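Local coordinates for thiamine-binding periplasmic protein (PDB 2QRY), which captures thiamine, thiamine phosphate and thiamine diphosphate with high affinity in the periplasm for import through the ThiBPQ ABC transporter, at residues N87-A92 against P166-L171; Y244-V249 against N282-V287; Y28-F33 against V121-G126. All blocks are in the same frame, centred on the assembly; numbering follows the deposited sequence.

How the interactions relate
From the N terminus, residues 28-33 open interaction 3, which closes on 121-126 at the start of a long sheet strand. Residues 87-92 lie inside that loop but find their partner beyond it, at 166-171, so interactions 1 and 3 cross. Interaction 2 follows both in series, closing a shorter loop from 244-249 to 282-287. Interactions 2 and 3 reach the same sheet, in which 243-252 and 285-286 both pair with 121-133. Asn88 hydrogen-bonds Tyr244 to join interactions 1 and 2, and Glu248 bonds Tyr30 to join 2 and 3. All three contacts border thiamin phosphate, interaction 1 at its phosphate, interaction 2 along the thiazolium and pyrimidine, interaction 3 over the thiazolium and the arm to the phosphate.

Interaction 1. Residues N87-A92 against P166-L171; sequences NNLLDA and PGLGLL. With TPS (thiamin phosphate), chain E.
Leu168 reaches across to Asn88 and Leu89, and this apolar meeting is all that joins 87-92 to 166-171 directly. One methyl does the work: Leu168 CD1 lies 3.8 Å from Asn88 CB and 3.9 Å from Leu89 CD2, so that it sits against two consecutive residues of the facing segment. The leucine side chains cross obliquely and meet through single methyl groups. Leu168 has a chi1 of -147°, well away from a staggered value; CB already points toward 87-92, and this rotation sets where the two terminal methyls lie. The backbones keep their distance, with Asn88 CA and Gly169 CA, the nearest pair, 8.1 Å apart.

Polar bonds position the first segment from outside the contact. Asn88 presents its CB to the leucine while its OD1 is hydrogen-bonded to the hydroxyl of Tyr244, and its backbone N bonds Asp86 OD1. Next to it, Asn87 spends both ends of its amide on the backbone of strand 243-252, through Val247 N and Leu245 O. The arrangement belongs to the type II periplasmic binding protein fold, in which two alpha/beta domains face each other over a ligand cleft; here the turn leading from strand 81-86 into helix 90-96 meets the first part of helix 165-178 beside the bound ligand.

Contacts with thiamin phosphate fall to Pro166. Its CD lies 3.2 Å from TPS O1 and 3.3 Å from TPS O7, and its CG is 3.7 Å from TPS C7, so the pyrrolidine ring touches both the phosphate and the chain that bears it. Ser164 OG hydrogen-bonds the ligand and also receives Gly167 N. The position of the anion beside the start of helix 165-178 would probably be favoured by the helix dipole.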
loop_
_atom_site.group_PDB
_atom_site.type_symbol
_atom_site.label_atom_id
_atom_site.label_comp_id
_atom_site.label_asym_id
_atom_site.label_seq_id
_atom_site.Cartn_x
_atom_site.Cartn_y
_atom_site.Cartn_z
ATOM N N ASN A 87 5.929 2.525 -4.827
ATOM C CA ASN A 87 6.365 2.918 -6.160
ATOM C C ASN A 87 5.944 4.317 -6.607
ATOM O O ASN A 87 6.659 4.959 -7.371
ATOM C CB ASN A 87 5.882 1.880 -7.179
ATOM C CG ASN A 87 4.376 1.741 -7.190
ATOM O OD1 ASN A 87 3.757 1.514 -6.151
ATOM N ND2 ASN A 87 3.778 1.871 -8.364
ATOM N N ASN A 88 4.800 4.793 -6.135
ATOM C CA ASN A 88 4.319 6.113 -6.526
ATOM C C ASN A 88 5.008 7.267 -5.809
ATOM O O ASN A 88 4.850 8.425 -6.200
ATOM C CB ASN A 88 2.808 6.219 -6.290
ATOM C CG ASN A 88 2.019 5.217 -7.105
ATOM O OD1 ASN A 88 2.226 5.075 -8.313
ATOM N ND2 ASN A 88 1.099 4.520 -6.451
ATOM N N LEU A 89 5.775 6.968 -4.768
ATOM C CA LEU A 89 6.436 8.022 -4.011
ATOM C C LEU A 89 7.946 8.054 -4.188
ATOM O O LEU A 89 8.612 8.905 -3.604
ATOM C CB LEU A 89 6.125 7.865 -2.525
ATOM C CG LEU A 89 4.672 7.939 -2.056
ATOM C CD1 LEU A 89 4.587 7.457 -0.612
ATOM C CD2 LEU A 89 4.161 9.376 -2.186
ATOM N N LEU A 90 8.487 7.129 -4.982
ATOM C CA LEU A 90 9.936 7.046 -5.198
ATOM C C LEU A 90 10.628 8.359 -5.567
ATOM O O LEU A 90 11.580 8.769 -4.908
ATOM C CB LEU A 90 10.259 6.010 -6.273
ATOM C CG LEU A 90 9.855 4.557 -6.020
ATOM C CD1 LEU A 90 10.355 3.695 -7.183
ATOM C CD2 LEU A 90 10.440 4.067 -4.703
ATOM N N ASP A 91 10.154 9.008 -6.621
ATOM C CA ASP A 91 10.747 10.259 -7.071
ATOM C C ASP A 91 10.747 11.279 -5.937
ATOM O O ASP A 91 11.773 11.894 -5.630
ATOM C CB ASP A 91 9.952 10.808 -8.254
ATOM C CG ASP A 91 10.761 11.757 -9.109
ATOM O OD1 ASP A 91 11.633 11.271 -9.863
ATOM O OD2 ASP A 91 10.529 12.985 -9.029
ATOM N N ALA A 92 9.580 11.450 -5.323
ATOM C CA ALA A 92 9.400 12.391 -4.223
ATOM C C ALA A 92 10.365 12.094 -3.080
ATOM O O ALA A 92 10.952 13.013 -2.503
ATOM C CB ALA A 92 7.966 12.329 -3.723
ATOM N N PRO A 166 -2.992 3.673 -0.499
ATOM C CA PRO A 166 -4.152 3.129 -1.226
ATOM C C PRO A 166 -4.997 4.308 -1.715
ATOM O O PRO A 166 -5.655 4.238 -2.749
ATOM C CB PRO A 166 -4.887 2.329 -0.162
ATOM C CG PRO A 166 -3.787 1.868 0.735
ATOM C CD PRO A 166 -2.907 3.091 0.854
ATOM N N GLY A 167 -4.974 5.390 -0.942
ATOM C CA GLY A 167 -5.725 6.576 -1.306
ATOM C C GLY A 167 -5.088 7.212 -2.527
ATOM O O GLY A 167 -5.781 7.596 -3.469
ATOM N N LEU A 168 -3.756 7.309 -2.499
ATOM C CA LEU A 168 -2.995 7.875 -3.601
ATOM C C LEU A 168 -3.238 6.962 -4.802
ATOM O O LEU A 168 -3.366 7.429 -5.939
ATOM C CB LEU A 168 -1.504 7.888 -3.270
ATOM C CG LEU A 168 -0.635 9.029 -3.809
ATOM C CD1 LEU A 168 0.796 8.497 -3.944
ATOM C CD2 LEU A 168 -1.153 9.565 -5.144
ATOM N N GLY A 169 -3.297 5.657 -4.530
ATOM C CA GLY A 169 -3.546 4.680 -5.575
ATOM C C GLY A 169 -4.849 4.950 -6.309
ATOM O O GLY A 169 -4.874 4.981 -7.542
ATOM N N LEU A 170 -5.935 5.141 -5.564
ATOM C CA LEU A 170 -7.227 5.422 -6.179
ATOM C C LEU A 170 -7.182 6.733 -6.967
ATOM O O LEU A 170 -7.785 6.838 -8.027
ATOM C CB LEU A 170 -8.328 5.506 -5.120
ATOM C CG LEU A 170 -9.714 5.860 -5.668
ATOM C CD1 LEU A 170 -10.112 4.853 -6.739
ATOM C CD2 LEU A 170 -10.733 5.873 -4.537
ATOM N N LEU A 171 -6.474 7.729 -6.446
ATOM C CA LEU A 171 -6.367 9.006 -7.144
ATOM C C LEU A 171 -5.732 8.793 -8.514
ATOM O O LEU A 171 -6.226 9.308 -9.514
ATOM C CB LEU A 171 -5.511 10.006 -6.356
ATOM C CG LEU A 171 -5.263 11.343 -7.077
ATOM C CD1 LEU A 171 -6.373 12.336 -6.740
ATOM C CD2 LEU A 171 -3.911 11.918 -6.660
HETATM C CM2 TPS E . -7.543 -7.540 4.870
HETATM N N3 TPS E . -2.767 -3.331 3.233
HETATM C C2 TPS E . -3.745 -2.795 3.936
HETATM S S1 TPS E . -3.322 -1.128 4.048
HETATM C C5 TPS E . -1.815 -1.200 3.124
HETATM C C4 TPS E . -1.748 -2.537 2.797
HETATM C CM4 TPS E . -0.583 -3.079 1.976
HETATM C C6 TPS E . -0.945 -0.014 2.845
HETATM C C7 TPS E . -1.665 1.068 3.648
HETATM O O7 TPS E . -1.086 2.362 3.537
HETATM N N1A TPS E . -6.222 -6.451 3.103
HETATM C C2A TPS E . -6.299 -6.834 4.380
HETATM N N3A TPS E . -5.299 -6.602 5.228
HETATM C C4A TPS E . -4.172 -5.973 4.831
HETATM N N4A TPS E . -3.151 -5.741 5.735
HETATM C C5A TPS E . -4.053 -5.547 3.470
HETATM C C6A TPS E . -5.139 -5.819 2.622
HETATM C C7A TPS E . -2.806 -4.814 2.918
HETATM P P1 TPS E . -1.981 3.343 4.458
HETATM O O1 TPS E . -3.471 3.243 4.024
HETATM O O2 TPS E . -1.454 4.834 4.395
HETATM O O3 TPS E . -1.876 2.859 5.921
#

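Interaction 2. Residues Y244-V249 against N282-V287; sequences YLQVEV and NWMYPV. With TPS (thiamin phosphate), chain E.
Glu248 and Gln246 on strand 243-252 face Met284, a selenomethionine, and Asn282 along the wall of the ligand cleft of this type II periplasmic binding protein fold. The chain arrives at this wall from helix 278-281 and turns out of helical geometry at Trp283, whose phi is positive, before running into the short strand 285-286.

Packing is tight at the ligand end. Met284 CE lies 3.3 Å from Gln246 OE1, the two side chains crossing at about a right angle. Bends at chi2 (-72°) and chi3 (-83°) fold the selenomethionine back, and its SE comes within 3.8 Å of the thiazolium methyl TPS CM4. The amide of Gln246 is held at both ends, OE1 by Tyr218 OH and NE2 by Asp86 OD2, which fixes its rotation. Glu248 and Asn282 approach from opposite directions with carboxylate and amide planes nearly parallel, 6° apart. The acid may help to stabilise the positive charge of the thiazolium ring, and its OE1 is hydrogen-bonded to Tyr30 OH. At the methylene bridge between the ligand's two rings, Asn282 O lies 3.0 Å from TPS C7A, and Trp283 CD1 is 3.7 Å from the pyrimidine nitrogen TPS N3A.

Away from the ligand the segments diverge, although the residues there remain buried: Val247 and Val287 come no nearer than 6.1 Å, from Val247 CG1 to Val287 CG2. By contrast, Glu248 OE2 approaches to 3.3 Å of TPS CM4.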
loop_
_atom_site.group_PDB
_atom_site.type_symbol
_atom_site.label_atom_id
_atom_site.label_comp_id
_atom_site.label_asym_id
_atom_site.label_seq_id
_atom_site.Cartn_x
_atom_site.Cartn_y
_atom_site.Cartn_z
ATOM N N TYR A 244 -4.422 -0.649 -10.832
ATOM C CA TYR A 244 -3.170 0.043 -10.566
ATOM C C TYR A 244 -2.269 -0.782 -9.662
ATOM O O TYR A 244 -2.711 -1.325 -8.652
ATOM C CB TYR A 244 -3.445 1.414 -9.937
ATOM C CG TYR A 244 -2.286 2.375 -10.077
ATOM C CD1 TYR A 244 -1.119 2.207 -9.327
ATOM C CD2 TYR A 244 -2.342 3.440 -10.984
ATOM C CE1 TYR A 244 -0.030 3.079 -9.475
ATOM C CE2 TYR A 244 -1.265 4.315 -11.138
ATOM C CZ TYR A 244 -0.113 4.128 -10.380
ATOM O OH TYR A 244 0.952 4.989 -10.518
ATOM N N LEU A 245 -0.996 -0.861 -10.034
ATOM C CA LEU A 245 -0.024 -1.646 -9.290
ATOM C C LEU A 245 0.695 -0.895 -8.192
ATOM O O LEU A 245 1.113 0.254 -8.374
ATOM C CB LEU A 245 1.025 -2.219 -10.247
ATOM C CG LEU A 245 2.284 -2.834 -9.620
ATOM C CD1 LEU A 245 1.952 -4.139 -8.910
ATOM C CD2 LEU A 245 3.309 -3.089 -10.722
ATOM N N GLN A 246 0.845 -1.557 -7.049
ATOM C CA GLN A 246 1.571 -0.978 -5.935
ATOM C C GLN A 246 2.704 -1.911 -5.532
ATOM O O GLN A 246 2.512 -3.119 -5.379
ATOM C CB GLN A 246 0.680 -0.749 -4.705
ATOM C CG GLN A 246 1.472 -0.142 -3.542
ATOM C CD GLN A 246 0.718 -0.112 -2.223
ATOM O OE1 GLN A 246 0.281 -1.148 -1.713
ATOM N NE2 GLN A 246 0.577 1.081 -1.653
ATOM N N VAL A 247 3.888 -1.337 -5.372
ATOM C CA VAL A 247 5.047 -2.081 -4.928
ATOM C C VAL A 247 5.505 -1.297 -3.715
ATOM O O VAL A 247 5.982 -0.175 -3.846
ATOM C CB VAL A 247 6.185 -2.090 -5.975
ATOM C CG1 VAL A 247 7.392 -2.806 -5.406
ATOM C CG2 VAL A 247 5.720 -2.768 -7.259
ATOM N N GLU A 248 5.336 -1.872 -2.531
ATOM C CA GLU A 248 5.752 -1.185 -1.315
ATOM C C GLU A 248 7.256 -1.321 -1.178
ATOM O O GLU A 248 7.829 -2.333 -1.570
ATOM C CB GLU A 248 5.053 -1.781 -0.094
ATOM C CG GLU A 248 3.548 -1.813 -0.216
ATOM C CD GLU A 248 2.871 -2.037 1.115
ATOM O OE1 GLU A 248 2.543 -1.033 1.792
ATOM O OE2 GLU A 248 2.682 -3.216 1.489
ATOM N N VAL A 249 7.890 -0.311 -0.605
ATOM C CA VAL A 249 9.335 -0.324 -0.460
ATOM C C VAL A 249 9.816 0.184 0.887
ATOM O O VAL A 249 9.054 0.736 1.679
ATOM C CB VAL A 249 9.992 0.554 -1.545
ATOM C CG1 VAL A 249 9.549 0.095 -2.923
ATOM C CG2 VAL A 249 9.605 2.004 -1.336
ATOM N N ASN A 282 0.638 -9.253 5.806
ATOM C CA ASN A 282 0.241 -8.028 5.118
ATOM C C ASN A 282 -0.797 -8.285 4.029
ATOM O O ASN A 282 -1.362 -7.343 3.478
ATOM C CB ASN A 282 1.463 -7.360 4.482
ATOM C CG ASN A 282 1.486 -5.842 4.685
ATOM O OD1 ASN A 282 2.052 -5.098 3.873
ATOM N ND2 ASN A 282 0.894 -5.383 5.778
ATOM N N TRP A 283 -1.041 -9.553 3.709
ATOM C CA TRP A 283 -2.006 -9.902 2.674
ATOM C C TRP A 283 -1.684 -9.180 1.364
ATOM O O TRP A 283 -2.463 -8.384 0.843
ATOM C CB TRP A 283 -3.419 -9.578 3.166
ATOM C CG TRP A 283 -3.713 -10.320 4.427
ATOM C CD1 TRP A 283 -3.651 -9.835 5.705
ATOM C CD2 TRP A 283 -3.978 -11.723 4.545
ATOM N NE1 TRP A 283 -3.852 -10.849 6.607
ATOM C CE2 TRP A 283 -4.056 -12.018 5.924
ATOM C CE3 TRP A 283 -4.150 -12.760 3.618
ATOM C CZ2 TRP A 283 -4.301 -13.312 6.400
ATOM C CZ3 TRP A 283 -4.394 -14.046 4.088
ATOM C CH2 TRP A 283 -4.466 -14.309 5.470
HETATM N N MSE A 284 -0.503 -9.483 0.852
HETATM C CA MSE A 284 0.017 -8.915 -0.382
HETATM C C MSE A 284 0.888 -10.003 -1.007
HETATM O O MSE A 284 1.215 -10.989 -0.344
HETATM C CB MSE A 284 0.887 -7.692 -0.060
HETATM C CG MSE A 284 0.144 -6.501 0.522
HETATM SE SE MSE A 284 -0.961 -5.615 -0.798
HETATM C CE MSE A 284 0.401 -4.489 -1.620
ATOM N N TYR A 285 1.269 -9.831 -2.269
ATOM C CA TYR A 285 2.123 -10.816 -2.932
ATOM C C TYR A 285 3.581 -10.537 -2.566
ATOM O O TYR A 285 4.048 -9.401 -2.660
ATOM C CB TYR A 285 1.946 -10.751 -4.453
ATOM C CG TYR A 285 0.572 -11.168 -4.919
ATOM C CD1 TYR A 285 0.168 -12.501 -4.857
ATOM C CD2 TYR A 285 -0.334 -10.226 -5.404
ATOM C CE1 TYR A 285 -1.108 -12.887 -5.265
ATOM C CE2 TYR A 285 -1.611 -10.600 -5.816
ATOM C CZ TYR A 285 -1.990 -11.933 -5.742
ATOM O OH TYR A 285 -3.253 -12.300 -6.135
ATOM N N PRO A 286 4.316 -11.574 -2.135
ATOM C CA PRO A 286 5.725 -11.442 -1.753
ATOM C C PRO A 286 6.607 -11.036 -2.924
ATOM O O PRO A 286 6.242 -11.202 -4.092
ATOM C CB PRO A 286 6.079 -12.833 -1.234
ATOM C CG PRO A 286 4.774 -13.373 -0.771
ATOM C CD PRO A 286 3.839 -12.939 -1.865
ATOM N N VAL A 287 7.778 -10.510 -2.597
ATOM C CA VAL A 287 8.725 -10.072 -3.601
ATOM C C VAL A 287 9.714 -11.201 -3.914
ATOM O O VAL A 287 10.390 -11.183 -4.942
ATOM C CB VAL A 287 9.459 -8.803 -3.117
ATOM C CG1 VAL A 287 10.436 -9.144 -2.021
ATOM C CG2 VAL A 287 10.129 -8.137 -4.265
HETATM C CM2 TPS E . -7.543 -7.540 4.870
HETATM N N3 TPS E . -2.767 -3.331 3.233
HETATM C C2 TPS E . -3.745 -2.795 3.936
HETATM S S1 TPS E . -3.322 -1.128 4.048
HETATM C C5 TPS E . -1.815 -1.200 3.124
HETATM C C4 TPS E . -1.748 -2.537 2.797
HETATM C CM4 TPS E . -0.583 -3.079 1.976
HETATM C C6 TPS E . -0.945 -0.014 2.845
HETATM C C7 TPS E . -1.665 1.068 3.648
HETATM O O7 TPS E . -1.086 2.362 3.537
HETATM N N1A TPS E . -6.222 -6.451 3.103
HETATM C C2A TPS E . -6.299 -6.834 4.380
HETATM N N3A TPS E . -5.299 -6.602 5.228
HETATM C C4A TPS E . -4.172 -5.973 4.831
HETATM N N4A TPS E . -3.151 -5.741 5.735
HETATM C C5A TPS E . -4.053 -5.547 3.470
HETATM C C6A TPS E . -5.139 -5.819 2.622
HETATM C C7A TPS E . -2.806 -4.814 2.918
HETATM P P1 TPS E . -1.981 3.343 4.458
HETATM O O1 TPS E . -3.471 3.243 4.024
HETATM O O2 TPS E . -1.454 4.834 4.395
HETATM O O3 TPS E . -1.876 2.859 5.921
#

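Interaction 3. Residues Y28-F33 against V121-G126; sequences YTYDSF and VPFDYG. With TPS (thiamin phosphate), chain E.
The backbones carrying Phe33 and Phe123 stay well apart, their nearest CA atoms, those of Phe33 and Asp124, being 11.8 Å from each other. Residues 28-29 end a parallel sheet strand, Tyr30 takes the N-cap position, and a short helix starts at Asp31, with Phe33 N bonded to Tyr30 O; 121-126 is sheet strand, its extended course interrupted at Phe123 (psi -13°). Side chains alone bridge the gap.

Phe33 and Phe123 slide past each other in opposite directions and touch through Phe33 CE1 and Phe123 CE1, 4.0 Å apart. The rings are oblique, with centroids 5.7 Å apart and planes at 68°, and both also rest on Leu83 of strand 81-86. Such a turn, from the end of a core strand into a helix at the cleft, suits the type II periplasmic binding protein fold, where strand ends line the ligand site.

Tyr30 belongs to that site. Its chi1 of 50° sets CG between the backbone N and the carbonyl carbon and brings the ring against the ligand: TPS C6, first carbon of the phosphate arm, sits 3.8 Å above one face, offset toward the rim, while Thr29 OG1 lies over the opposite face. Tyr30 OH, hydrogen-bonded to Glu248 OE1, is 3.5 Å from TPS CM4 and meets the edge of the Phe123 ring at CZ, 4.4 Å away. Ser32 OG approaches the thiazolium sulfur, TPS S1, at 3.8 Å.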
loop_
_atom_site.group_PDB
_atom_site.type_symbol
_atom_site.label_atom_id
_atom_site.label_comp_id
_atom_site.label_asym_id
_atom_site.label_seq_id
_atom_site.Cartn_x
_atom_site.Cartn_y
_atom_site.Cartn_z
ATOM N N TYR A 28 10.261 3.196 10.900
ATOM C CA TYR A 28 8.972 3.863 10.727
ATOM C C TYR A 28 8.108 3.055 9.752
ATOM O O TYR A 28 8.589 2.614 8.710
ATOM C CB TYR A 28 9.154 5.268 10.145
ATOM C CG TYR A 28 9.612 6.333 11.113
ATOM C CD1 TYR A 28 9.870 6.038 12.453
ATOM C CD2 TYR A 28 9.772 7.647 10.688
ATOM C CE1 TYR A 28 10.275 7.032 13.341
ATOM C CE2 TYR A 28 10.171 8.646 11.561
ATOM C CZ TYR A 28 10.422 8.334 12.885
ATOM O OH TYR A 28 10.816 9.330 13.748
ATOM N N THR A 29 6.834 2.878 10.082
ATOM C CA THR A 29 5.929 2.141 9.207
ATOM C C THR A 29 4.470 2.494 9.530
ATOM O O THR A 29 4.210 3.263 10.453
ATOM C CB THR A 29 6.148 0.608 9.340
ATOM O OG1 THR A 29 5.403 -0.068 8.320
ATOM C CG2 THR A 29 5.701 0.112 10.720
ATOM N N TYR A 30 3.527 1.948 8.762
ATOM C CA TYR A 30 2.112 2.218 8.991
ATOM C C TYR A 30 1.513 1.232 9.993
ATOM O O TYR A 30 2.124 0.196 10.284
ATOM C CB TYR A 30 1.349 2.213 7.658
ATOM C CG TYR A 30 1.586 1.013 6.765
ATOM C CD1 TYR A 30 0.893 -0.182 6.965
ATOM C CD2 TYR A 30 2.460 1.095 5.676
ATOM C CE1 TYR A 30 1.054 -1.270 6.088
ATOM C CE2 TYR A 30 2.633 0.019 4.797
ATOM C CZ TYR A 30 1.924 -1.156 5.007
ATOM O OH TYR A 30 2.056 -2.197 4.114
ATOM N N ASP A 31 0.323 1.540 10.519
ATOM C CA ASP A 31 -0.288 0.692 11.542
ATOM C C ASP A 31 -0.655 -0.742 11.214
ATOM O O ASP A 31 -0.476 -1.619 12.059
ATOM C CB ASP A 31 -1.505 1.376 12.193
ATOM C CG ASP A 31 -2.546 1.827 11.191
ATOM O OD1 ASP A 31 -2.800 1.107 10.202
ATOM O OD2 ASP A 31 -3.130 2.910 11.408
ATOM N N SER A 32 -1.165 -1.006 10.017
ATOM C CA SER A 32 -1.536 -2.373 9.685
ATOM C C SER A 32 -0.308 -3.284 9.553
ATOM O O SER A 32 -0.430 -4.502 9.626
ATOM C CB SER A 32 -2.372 -2.410 8.403
ATOM O OG SER A 32 -1.629 -1.957 7.294
ATOM N N PHE A 33 0.877 -2.701 9.380
ATOM C CA PHE A 33 2.081 -3.521 9.259
ATOM C C PHE A 33 2.555 -3.963 10.642
ATOM O O PHE A 33 2.789 -5.150 10.872
ATOM C CB PHE A 33 3.209 -2.756 8.562
ATOM C CG PHE A 33 4.394 -3.615 8.209
ATOM C CD1 PHE A 33 4.431 -4.317 7.007
ATOM C CD2 PHE A 33 5.465 -3.742 9.084
ATOM C CE1 PHE A 33 5.518 -5.130 6.684
ATOM C CE2 PHE A 33 6.559 -4.555 8.770
ATOM C CZ PHE A 33 6.586 -5.249 7.568
ATOM N N VAL A 121 14.019 -0.622 -1.654
ATOM C CA VAL A 121 13.885 -2.065 -1.796
ATOM C C VAL A 121 12.439 -2.539 -1.617
ATOM O O VAL A 121 11.807 -2.277 -0.592
ATOM C CB VAL A 121 14.760 -2.798 -0.751
ATOM C CG1 VAL A 121 14.772 -4.291 -1.034
ATOM C CG2 VAL A 121 16.168 -2.233 -0.759
ATOM N N PRO A 122 11.898 -3.245 -2.618
ATOM C CA PRO A 122 10.522 -3.734 -2.510
ATOM C C PRO A 122 10.435 -4.880 -1.510
ATOM O O PRO A 122 11.400 -5.625 -1.329
ATOM C CB PRO A 122 10.209 -4.220 -3.924
ATOM C CG PRO A 122 11.107 -3.418 -4.780
ATOM C CD PRO A 122 12.396 -3.386 -3.996
ATOM N N PHE A 123 9.282 -5.019 -0.860
ATOM C CA PHE A 123 9.080 -6.115 0.076
ATOM C C PHE A 123 7.766 -6.844 -0.210
ATOM O O PHE A 123 7.533 -7.936 0.304
ATOM C CB PHE A 123 9.182 -5.634 1.537
ATOM C CG PHE A 123 8.112 -4.664 1.970
ATOM C CD1 PHE A 123 6.850 -5.116 2.345
ATOM C CD2 PHE A 123 8.399 -3.306 2.094
ATOM C CE1 PHE A 123 5.900 -4.234 2.846
ATOM C CE2 PHE A 123 7.455 -2.417 2.594
ATOM C CZ PHE A 123 6.207 -2.880 2.971
ATOM N N ASP A 124 6.918 -6.238 -1.039
ATOM C CA ASP A 124 5.660 -6.854 -1.469
ATOM C C ASP A 124 4.935 -6.000 -2.504
ATOM O O ASP A 124 5.300 -4.849 -2.735
ATOM C CB ASP A 124 4.719 -7.182 -0.287
ATOM C CG ASP A 124 4.146 -5.952 0.399
ATOM O OD1 ASP A 124 3.963 -4.895 -0.250
ATOM O OD2 ASP A 124 3.849 -6.060 1.608
ATOM N N TYR A 125 3.931 -6.577 -3.156
ATOM C CA TYR A 125 3.181 -5.834 -4.161
ATOM C C TYR A 125 1.734 -6.299 -4.220
ATOM O O TYR A 125 1.392 -7.362 -3.709
ATOM C CB TYR A 125 3.846 -5.971 -5.540
ATOM C CG TYR A 125 3.726 -7.342 -6.177
ATOM C CD1 TYR A 125 2.682 -7.635 -7.056
ATOM C CD2 TYR A 125 4.656 -8.346 -5.901
ATOM C CE1 TYR A 125 2.565 -8.890 -7.647
ATOM C CE2 TYR A 125 4.549 -9.610 -6.487
ATOM C CZ TYR A 125 3.501 -9.873 -7.361
ATOM O OH TYR A 125 3.394 -11.111 -7.956
ATOM N N GLY A 126 0.885 -5.486 -4.833
ATOM C CA GLY A 126 -0.514 -5.838 -4.936
ATOM C C GLY A 126 -1.252 -4.945 -5.908
ATOM O O GLY A 126 -0.643 -4.143 -6.623
HETATM C CM2 TPS E . -7.543 -7.540 4.870
HETATM N N3 TPS E . -2.767 -3.331 3.233
HETATM C C2 TPS E . -3.745 -2.795 3.936
HETATM S S1 TPS E . -3.322 -1.128 4.048
HETATM C C5 TPS E . -1.815 -1.200 3.124
HETATM C C4 TPS E . -1.748 -2.537 2.797
HETATM C CM4 TPS E . -0.583 -3.079 1.976
HETATM C C6 TPS E . -0.945 -0.014 2.845
HETATM C C7 TPS E . -1.665 1.068 3.648
HETATM O O7 TPS E . -1.086 2.362 3.537
HETATM N N1A TPS E . -6.222 -6.451 3.103
HETATM C C2A TPS E . -6.299 -6.834 4.380
HETATM N N3A TPS E . -5.299 -6.602 5.228
HETATM C C4A TPS E . -4.172 -5.973 4.831
HETATM N N4A TPS E . -3.151 -5.741 5.735
HETATM C C5A TPS E . -4.053 -5.547 3.470
HETATM C C6A TPS E . -5.139 -5.819 2.622
HETATM C C7A TPS E . -2.806 -4.814 2.918
HETATM P P1 TPS E . -1.981 3.343 4.458
HETATM O O1 TPS E . -3.471 3.243 4.024
HETATM O O2 TPS E . -1.454 4.834 4.395
HETATM O O3 TPS E . -1.876 2.859 5.921
#